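Local atomic coordinates of racemase (Pseudovibrio sp. JE062, PDB entry 3MKC), a protein that is named a racemase and belongs to the enolase superfamily, with a mandelate racemase/muconate lactonizing enzyme N-terminal domain and a TIM-barrel-type C-terminal domain. Residues Gly98-Gly103 with Thr268-Glu273; Cys261-Ser266 with His282-Asp287; Trp67-Thr72 with Tyr91-Trp96. One frame throughout, in Å; residues are numbered along the deposited sequence.

In the fold
Contact 1 sits in the middle of the three. Its centre lies about 12 Å from that of contact 2 and about 14 Å from that of contact 3. It meets contact 2 where E271 OE1 packs 3.1 Å from S266 CB, and it meets contact 3 at Y91, whose OH lies 3.1 Å from R100 NH1. Contacts 2 and 3 do not touch: their centres are about 25 Å apart and their nearest atoms about 11 Å. Contact 3 belongs to the N-terminal domain and contact 2 to the barrel, while contact 1 bridges the two. Helix 268-277, which supplies one side of contact 1, also connects the two strands of contact 2.

Contact 1: residues Gly98-Gly103 with Thr268-Glu273; sequences GMRGLG and TRFEAE
R100 lays its guanidinium across the N-terminal part of helix 268-277, meeting T268, F270 and E271 in turn. The arm bends through its CB-CG bond (chi2 -72°) and curls back on its own loop, where NH1 donates to M99 O at 2.9 Å. That bond is nearly straight (170°) and lies in the guanidinium plane, though it arrives above the plane of the M99 carbonyl; it fixes the turn of the group, with a weak bond between NH1 and Y91 OH beside it. T268 comes in over one guanidinium face, with OG1 3.6 Å from R100 NE, while its methyl CG2 packs 3.2 Å from M99 O. The same OG1 takes weak bonds from the backbone N atoms of F270 and E271. F270 touches with CB and the CD2 side of its ring, R100 NH2 lying 3.3 Å from F270 CB; ring and guanidinium planes are 24° apart and the approach is oblique. At the guanidinium edge stands E271 OE2, in a long salt bridge of 3.9 Å to R100 NE. A water 2.8 Å from E271 OE2 donates to it and accepts from G101 N, while E271 OE1 is held by T267 N. The loop between helices 95-98 and 102-122 thus rests on helix 268-277, with F270 also touching helix 83-93 and R269 bridged to E296 of helix 293-306.

Contact 2: residues Cys261-Ser266 with His282-Asp287; sequences CGAEMS and HLLQSD
L283 opens the pairing with C261. Their side chains lie on the same face of the sheet, C261 SG reaching L283 CD2 at 4.1 Å, and F236 of strand 236-238 packs against both. L283 O accepts from G262 N at 3.0 Å, while C261 CA adds a CA-H...O contact to the same oxygen. L284 turns to the other face, where L284 CD2 meets A263 CB at 3.9 Å and W275 and I276 of helix 268-277 cover it. Q285 then closes the ladder, its N donating to G262 O at 2.9 Å. Its side chain leaves beside its own backbone N (chi1 -56°) and runs out extended, which lays the amide alongside C261, with Q285 CD 3.7 Å from C261 CB; NE2 has a weak bond to E238. By S286 the strand pairing has ended, though the chains still touch. S286 OG is 3.6 Å from S266 OG, and a water donating to S266 OG also bonds S286 OG. S266 OG in turn donates to A263 O, which takes S266 N as well and so closes the type I turn from A263 to S266. The backbone N of S286 is buried without a partner. A second water accepts from D287 N at 2.9 Å and donates to the carbonyls of E264 and S266. Two parallel strands joined by helix 268-277 make a beta-alpha-beta unit of the TIM barrel, and the turn and its waters lie at the C-terminal ends of the strands, the end where this superfamily places its active site.

Contact 3: residues Trp67-Thr72 with Tyr91-Trp96; sequences WLTNIT and YDATQW
T69 gives its hydroxyl and its backbone N to A93 O, and W67 O takes W96 N; here the packing is close. A93 O accepts from T69 OG1 at 2.7 Å and, more weakly, from T69 N at 2.9 Å. The hydroxyl OG1 lies anti to the carbonyl carbon of T69 (chi1 -47°), which brings it to A93 O; it also has a weak bond to H65 O. Beside it, W96 N donates to W67 O at 2.8 Å, which ties the short, weakly bonded helix around W96 to the loop. The methyl CG2 of T94 presses to 3.3 Å from T69 O and reaches toward I71 CD1, while T94 OG1 turns to M90 O. I71 continues inward onto I110 of helix 102-122. The outer side is looser. There the exposed indole of W67 presents its edge to Q95, with W67 CD1 3.4 Å from Q95 NE2 and the ring and amide planes nearly perpendicular, 85° apart. Q95 NE2 donates to D92 O at 3.1 Å, on a lone pair of that carbonyl, and a water accepts from both Q95 NE2 and W67 NE1, bridging the two side chains. W96 meets the loop mainly through CB, near those of W67 and L68, before its indole leads off to an edge-to-face meeting with H65. The joint is therefore held by uncharged donors and backbone carbonyls: the T69 hydroxyl, helped by a weak bond from T69 N, holds A93 O, and W96 N holds W67 O, whereas the W67 edge touches the Q95 amide and is linked to it through the shared water.

Contact 1: residues Gly98-Gly103 with Thr268-Glu273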
# COMPACT_ATOMS: atom_id res chain seq x y z
N GLY A 98 12.37 10.51 -12.96
CA GLY A 98 11.41 9.59 -12.39
C GLY A 98 11.92 8.29 -11.79
O GLY A 98 11.13 7.41 -11.49
N MSE A 99 13.23 8.18 -11.58
CA MSE A 99 13.78 6.95 -11.02
C MSE A 99 13.40 6.72 -9.58
O MSE A 99 13.39 5.59 -9.11
CB MSE A 99 15.30 6.94 -11.12
CG MSE A 99 15.82 6.56 -12.49
SE MSE A 99 17.69 6.22 -12.43
CE MSE A 99 18.26 7.99 -12.00
N ARG A 100 13.12 7.81 -8.87
CA ARG A 100 12.73 7.74 -7.47
C ARG A 100 11.75 8.88 -7.21
O ARG A 100 11.53 9.73 -8.08
CB ARG A 100 13.95 7.94 -6.55
CG ARG A 100 15.12 6.97 -6.80
CD ARG A 100 14.83 5.56 -6.33
NE ARG A 100 16.05 4.75 -6.34
CZ ARG A 100 16.57 4.17 -7.42
NH1 ARG A 100 15.97 4.28 -8.61
NH2 ARG A 100 17.71 3.51 -7.32
N GLY A 101 11.16 8.90 -6.03
CA GLY A 101 10.25 9.98 -5.69
C GLY A 101 8.94 10.08 -6.45
O GLY A 101 8.38 9.08 -6.90
N LEU A 102 8.45 11.31 -6.58
CA LEU A 102 7.17 11.59 -7.23
C LEU A 102 6.93 10.87 -8.56
O LEU A 102 5.86 10.31 -8.78
CB LEU A 102 7.02 13.10 -7.47
CG LEU A 102 5.66 13.56 -7.99
CD1 LEU A 102 4.72 13.78 -6.81
CD2 LEU A 102 5.80 14.86 -8.77
N GLY A 103 7.92 10.92 -9.44
CA GLY A 103 7.79 10.28 -10.73
C GLY A 103 7.35 8.83 -10.62
O GLY A 103 6.56 8.35 -11.44
N THR A 268 10.87 1.85 -5.63
CA THR A 268 11.68 0.88 -6.36
C THR A 268 12.27 -0.23 -5.52
O THR A 268 12.38 -0.12 -4.30
CB THR A 268 12.84 1.52 -7.15
OG1 THR A 268 13.89 1.86 -6.25
CG2 THR A 268 12.36 2.76 -7.91
N ARG A 269 12.64 -1.30 -6.21
CA ARG A 269 13.23 -2.46 -5.56
C ARG A 269 14.65 -2.12 -5.14
O ARG A 269 15.26 -2.83 -4.34
CB ARG A 269 13.24 -3.64 -6.53
CG ARG A 269 13.93 -3.36 -7.85
CD ARG A 269 13.72 -4.52 -8.82
NE ARG A 269 14.48 -4.38 -10.06
CZ ARG A 269 14.21 -3.48 -11.00
NH1 ARG A 269 13.20 -2.64 -10.85
NH2 ARG A 269 14.95 -3.42 -12.10
N PHE A 270 15.18 -1.03 -5.67
CA PHE A 270 16.55 -0.63 -5.34
C PHE A 270 16.63 -0.10 -3.91
O PHE A 270 17.58 -0.39 -3.18
CB PHE A 270 17.03 0.41 -6.34
CG PHE A 270 16.94 -0.05 -7.77
CD1 PHE A 270 17.60 -1.20 -8.17
CD2 PHE A 270 16.15 0.63 -8.69
CE1 PHE A 270 17.48 -1.68 -9.48
CE2 PHE A 270 16.02 0.16 -9.99
CZ PHE A 270 16.69 -0.99 -10.39
N GLU A 271 15.63 0.69 -3.53
CA GLU A 271 15.61 1.21 -2.17
C GLU A 271 15.24 0.06 -1.26
O GLU A 271 15.78 -0.07 -0.17
CB GLU A 271 14.59 2.36 -2.02
CG GLU A 271 15.06 3.63 -2.72
CD GLU A 271 14.24 4.85 -2.36
OE1 GLU A 271 13.31 4.75 -1.53
OE2 GLU A 271 14.55 5.93 -2.92
N ALA A 272 14.31 -0.78 -1.71
CA ALA A 272 13.90 -1.92 -0.89
C ALA A 272 15.09 -2.83 -0.57
O ALA A 272 15.23 -3.30 0.55
CB ALA A 272 12.80 -2.72 -1.60
N GLU A 273 15.94 -3.08 -1.56
CA GLU A 273 17.08 -3.95 -1.35
C GLU A 273 17.99 -3.37 -0.26
O GLU A 273 18.51 -4.10 0.57
CB GLU A 273 17.88 -4.12 -2.65
CG GLU A 273 19.10 -5.03 -2.52
CD GLU A 273 20.31 -4.31 -1.96
OE1 GLU A 273 20.58 -3.17 -2.40
OE2 GLU A 273 21.00 -4.88 -1.08
O HOH W 1 12.24 7.34 -3.50

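Contact 2: residues Cys261-Ser266 with His282-Asp287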
# COMPACT_ATOMS: atom_id res chain seq x y z
N CYS A 261 10.03 -2.61 11.02
CA CYS A 261 9.56 -2.38 9.65
C CYS A 261 10.31 -1.21 9.04
O CYS A 261 10.94 -0.42 9.74
CB CYS A 261 8.08 -1.99 9.64
SG CYS A 261 7.01 -3.09 10.57
N GLY A 262 10.22 -1.10 7.72
CA GLY A 262 10.84 0.00 7.03
C GLY A 262 10.31 0.11 5.62
O GLY A 262 9.52 -0.72 5.18
N ALA A 263 10.73 1.17 4.93
CA ALA A 263 10.38 1.40 3.52
C ALA A 263 8.99 1.93 3.18
O ALA A 263 8.61 1.97 2.01
CB ALA A 263 10.65 0.13 2.73
N GLU A 264 8.23 2.34 4.18
CA GLU A 264 6.89 2.88 3.94
C GLU A 264 6.86 3.94 2.85
O GLU A 264 5.98 3.93 2.00
CB GLU A 264 6.32 3.49 5.23
CG GLU A 264 5.17 4.46 4.96
CD GLU A 264 4.52 5.01 6.22
OE1 GLU A 264 5.25 5.52 7.09
OE2 GLU A 264 3.28 4.93 6.32
N MSE A 265 7.83 4.86 2.86
CA MSE A 265 7.84 5.94 1.88
C MSE A 265 8.79 5.76 0.70
O MSE A 265 8.93 6.65 -0.15
CB MSE A 265 8.18 7.27 2.58
CG MSE A 265 7.28 7.60 3.76
SE MSE A 265 7.62 9.35 4.50
CE MSE A 265 8.97 8.89 5.77
N SER A 266 9.44 4.61 0.64
CA SER A 266 10.41 4.31 -0.41
C SER A 266 9.80 4.05 -1.79
O SER A 266 8.58 3.93 -1.93
CB SER A 266 11.20 3.07 -0.03
OG SER A 266 10.35 1.94 -0.06
N HIS A 282 12.81 -6.55 9.27
CA HIS A 282 12.06 -7.81 9.17
C HIS A 282 10.92 -7.70 8.19
O HIS A 282 10.42 -8.71 7.72
CB HIS A 282 11.39 -8.19 10.50
CG HIS A 282 12.32 -8.36 11.65
ND1 HIS A 282 12.90 -7.30 12.31
CD2 HIS A 282 12.70 -9.48 12.33
CE1 HIS A 282 13.59 -7.75 13.34
NE2 HIS A 282 13.49 -9.06 13.38
N LEU A 283 10.49 -6.48 7.91
CA LEU A 283 9.33 -6.29 7.06
C LEU A 283 9.40 -5.00 6.26
O LEU A 283 9.80 -3.96 6.78
CB LEU A 283 8.10 -6.31 7.98
CG LEU A 283 6.67 -6.38 7.44
CD1 LEU A 283 5.78 -7.03 8.50
CD2 LEU A 283 6.18 -4.99 7.07
N LEU A 284 9.00 -5.08 5.00
CA LEU A 284 8.99 -3.93 4.09
C LEU A 284 7.56 -3.47 3.86
O LEU A 284 6.65 -4.28 3.70
CB LEU A 284 9.60 -4.32 2.75
CG LEU A 284 11.08 -4.73 2.79
CD1 LEU A 284 11.46 -5.30 1.43
CD2 LEU A 284 11.96 -3.53 3.14
N GLN A 285 7.37 -2.15 3.79
CA GLN A 285 6.04 -1.59 3.60
C GLN A 285 5.89 -0.76 2.32
O GLN A 285 5.03 0.13 2.25
CB GLN A 285 5.66 -0.76 4.82
CG GLN A 285 5.73 -1.58 6.11
CD GLN A 285 5.40 -0.78 7.36
OE1 GLN A 285 5.95 0.30 7.58
NE2 GLN A 285 4.51 -1.31 8.19
N SER A 286 6.71 -1.06 1.31
CA SER A 286 6.64 -0.35 0.03
C SER A 286 5.18 -0.29 -0.42
O SER A 286 4.48 -1.29 -0.42
CB SER A 286 7.49 -1.08 -1.00
OG SER A 286 8.81 -1.27 -0.50
N ASP A 287 4.75 0.90 -0.83
CA ASP A 287 3.35 1.15 -1.23
C ASP A 287 3.00 0.87 -2.69
O ASP A 287 3.76 1.20 -3.59
CB ASP A 287 3.02 2.61 -0.89
CG ASP A 287 1.53 2.90 -0.91
OD1 ASP A 287 0.82 2.40 -1.81
OD2 ASP A 287 1.08 3.65 -0.03
O HOH W 2 6.26 3.40 -0.72
O HOH W 3 10.36 0.17 -2.43

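Contact 3: residues Trp67-Thr72 with Tyr91-Trp96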
# COMPACT_ATOMS: atom_id res chain seq x y z
N TRP A 67 16.13 10.26 -21.76
CA TRP A 67 15.79 9.96 -20.38
C TRP A 67 14.75 10.89 -19.75
O TRP A 67 14.42 10.74 -18.58
CB TRP A 67 17.07 9.96 -19.54
CG TRP A 67 18.07 8.95 -20.02
CD1 TRP A 67 17.99 7.59 -19.90
CD2 TRP A 67 19.27 9.21 -20.76
NE1 TRP A 67 19.06 6.99 -20.51
CE2 TRP A 67 19.86 7.96 -21.05
CE3 TRP A 67 19.90 10.38 -21.21
CZ2 TRP A 67 21.06 7.85 -21.77
CZ3 TRP A 67 21.09 10.26 -21.92
CH2 TRP A 67 21.66 9.00 -22.19
N LEU A 68 14.25 11.84 -20.54
CA LEU A 68 13.24 12.78 -20.05
C LEU A 68 12.05 12.72 -21.00
O LEU A 68 11.85 13.59 -21.85
CB LEU A 68 13.82 14.20 -19.99
CG LEU A 68 12.96 15.33 -19.41
CD1 LEU A 68 12.35 14.90 -18.11
CD2 LEU A 68 13.81 16.58 -19.21
N THR A 69 11.26 11.67 -20.83
CA THR A 69 10.10 11.42 -21.67
C THR A 69 8.81 11.52 -20.87
O THR A 69 8.80 11.34 -19.65
CB THR A 69 10.21 10.01 -22.25
OG1 THR A 69 11.53 9.82 -22.77
CG2 THR A 69 9.19 9.80 -23.36
N ASN A 70 7.71 11.84 -21.55
CA ASN A 70 6.43 11.89 -20.88
C ASN A 70 6.18 10.43 -20.47
O ASN A 70 6.44 9.52 -21.26
CB ASN A 70 5.34 12.38 -21.84
CG ASN A 70 3.96 12.33 -21.22
OD1 ASN A 70 3.36 11.26 -21.12
ND2 ASN A 70 3.46 13.48 -20.79
N ILE A 71 5.70 10.21 -19.25
CA ILE A 71 5.49 8.85 -18.74
C ILE A 71 4.57 7.96 -19.57
O ILE A 71 4.85 6.78 -19.77
CB ILE A 71 4.97 8.90 -17.27
CG1 ILE A 71 4.75 7.49 -16.72
CG2 ILE A 71 3.66 9.66 -17.20
CD1 ILE A 71 6.01 6.68 -16.58
N THR A 72 3.47 8.52 -20.07
CA THR A 72 2.52 7.74 -20.84
C THR A 72 2.99 7.39 -22.25
O THR A 72 2.54 6.40 -22.82
CB THR A 72 1.19 8.48 -20.98
OG1 THR A 72 1.36 9.58 -21.89
CG2 THR A 72 0.73 9.01 -19.64
N TYR A 91 10.02 3.25 -17.27
CA TYR A 91 11.11 3.56 -16.35
C TYR A 91 12.36 4.04 -17.10
O TYR A 91 12.93 5.07 -16.76
CB TYR A 91 11.47 2.32 -15.52
CG TYR A 91 12.50 2.61 -14.44
CD1 TYR A 91 12.10 3.06 -13.18
CD2 TYR A 91 13.86 2.46 -14.68
CE1 TYR A 91 13.04 3.35 -12.19
CE2 TYR A 91 14.81 2.75 -13.70
CZ TYR A 91 14.39 3.19 -12.45
OH TYR A 91 15.32 3.46 -11.47
N ASP A 92 12.77 3.28 -18.11
CA ASP A 92 13.96 3.64 -18.87
C ASP A 92 13.88 5.02 -19.50
O ASP A 92 14.85 5.76 -19.53
CB ASP A 92 14.21 2.60 -19.97
CG ASP A 92 15.42 2.94 -20.81
OD1 ASP A 92 16.55 2.89 -20.28
OD2 ASP A 92 15.25 3.26 -22.01
N ALA A 93 12.70 5.37 -20.00
CA ALA A 93 12.51 6.65 -20.69
C ALA A 93 12.33 7.87 -19.79
O ALA A 93 12.31 9.00 -20.27
CB ALA A 93 11.33 6.55 -21.66
N THR A 94 12.22 7.64 -18.48
CA THR A 94 11.99 8.74 -17.55
C THR A 94 13.05 8.84 -16.45
O THR A 94 12.85 9.54 -15.46
CB THR A 94 10.63 8.57 -16.87
OG1 THR A 94 10.61 7.30 -16.20
CG2 THR A 94 9.50 8.60 -17.90
N GLN A 95 14.18 8.16 -16.62
CA GLN A 95 15.23 8.18 -15.62
C GLN A 95 15.69 9.56 -15.16
O GLN A 95 16.07 9.73 -14.00
CB GLN A 95 16.46 7.42 -16.12
CG GLN A 95 16.25 5.94 -16.31
CD GLN A 95 17.50 5.28 -16.82
OE1 GLN A 95 18.51 5.20 -16.12
NE2 GLN A 95 17.46 4.81 -18.06
N TRP A 96 15.68 10.54 -16.06
CA TRP A 96 16.15 11.86 -15.67
C TRP A 96 15.40 12.46 -14.49
O TRP A 96 15.99 13.18 -13.69
CB TRP A 96 16.12 12.84 -16.86
CG TRP A 96 17.04 14.01 -16.63
CD1 TRP A 96 16.69 15.28 -16.25
CD2 TRP A 96 18.47 13.99 -16.67
NE1 TRP A 96 17.82 16.05 -16.06
CE2 TRP A 96 18.92 15.28 -16.30
CE3 TRP A 96 19.42 13.01 -16.97
CZ2 TRP A 96 20.28 15.61 -16.23
CZ3 TRP A 96 20.78 13.33 -16.90
CH2 TRP A 96 21.19 14.63 -16.54
O HOH W 4 19.78 4.43 -19.91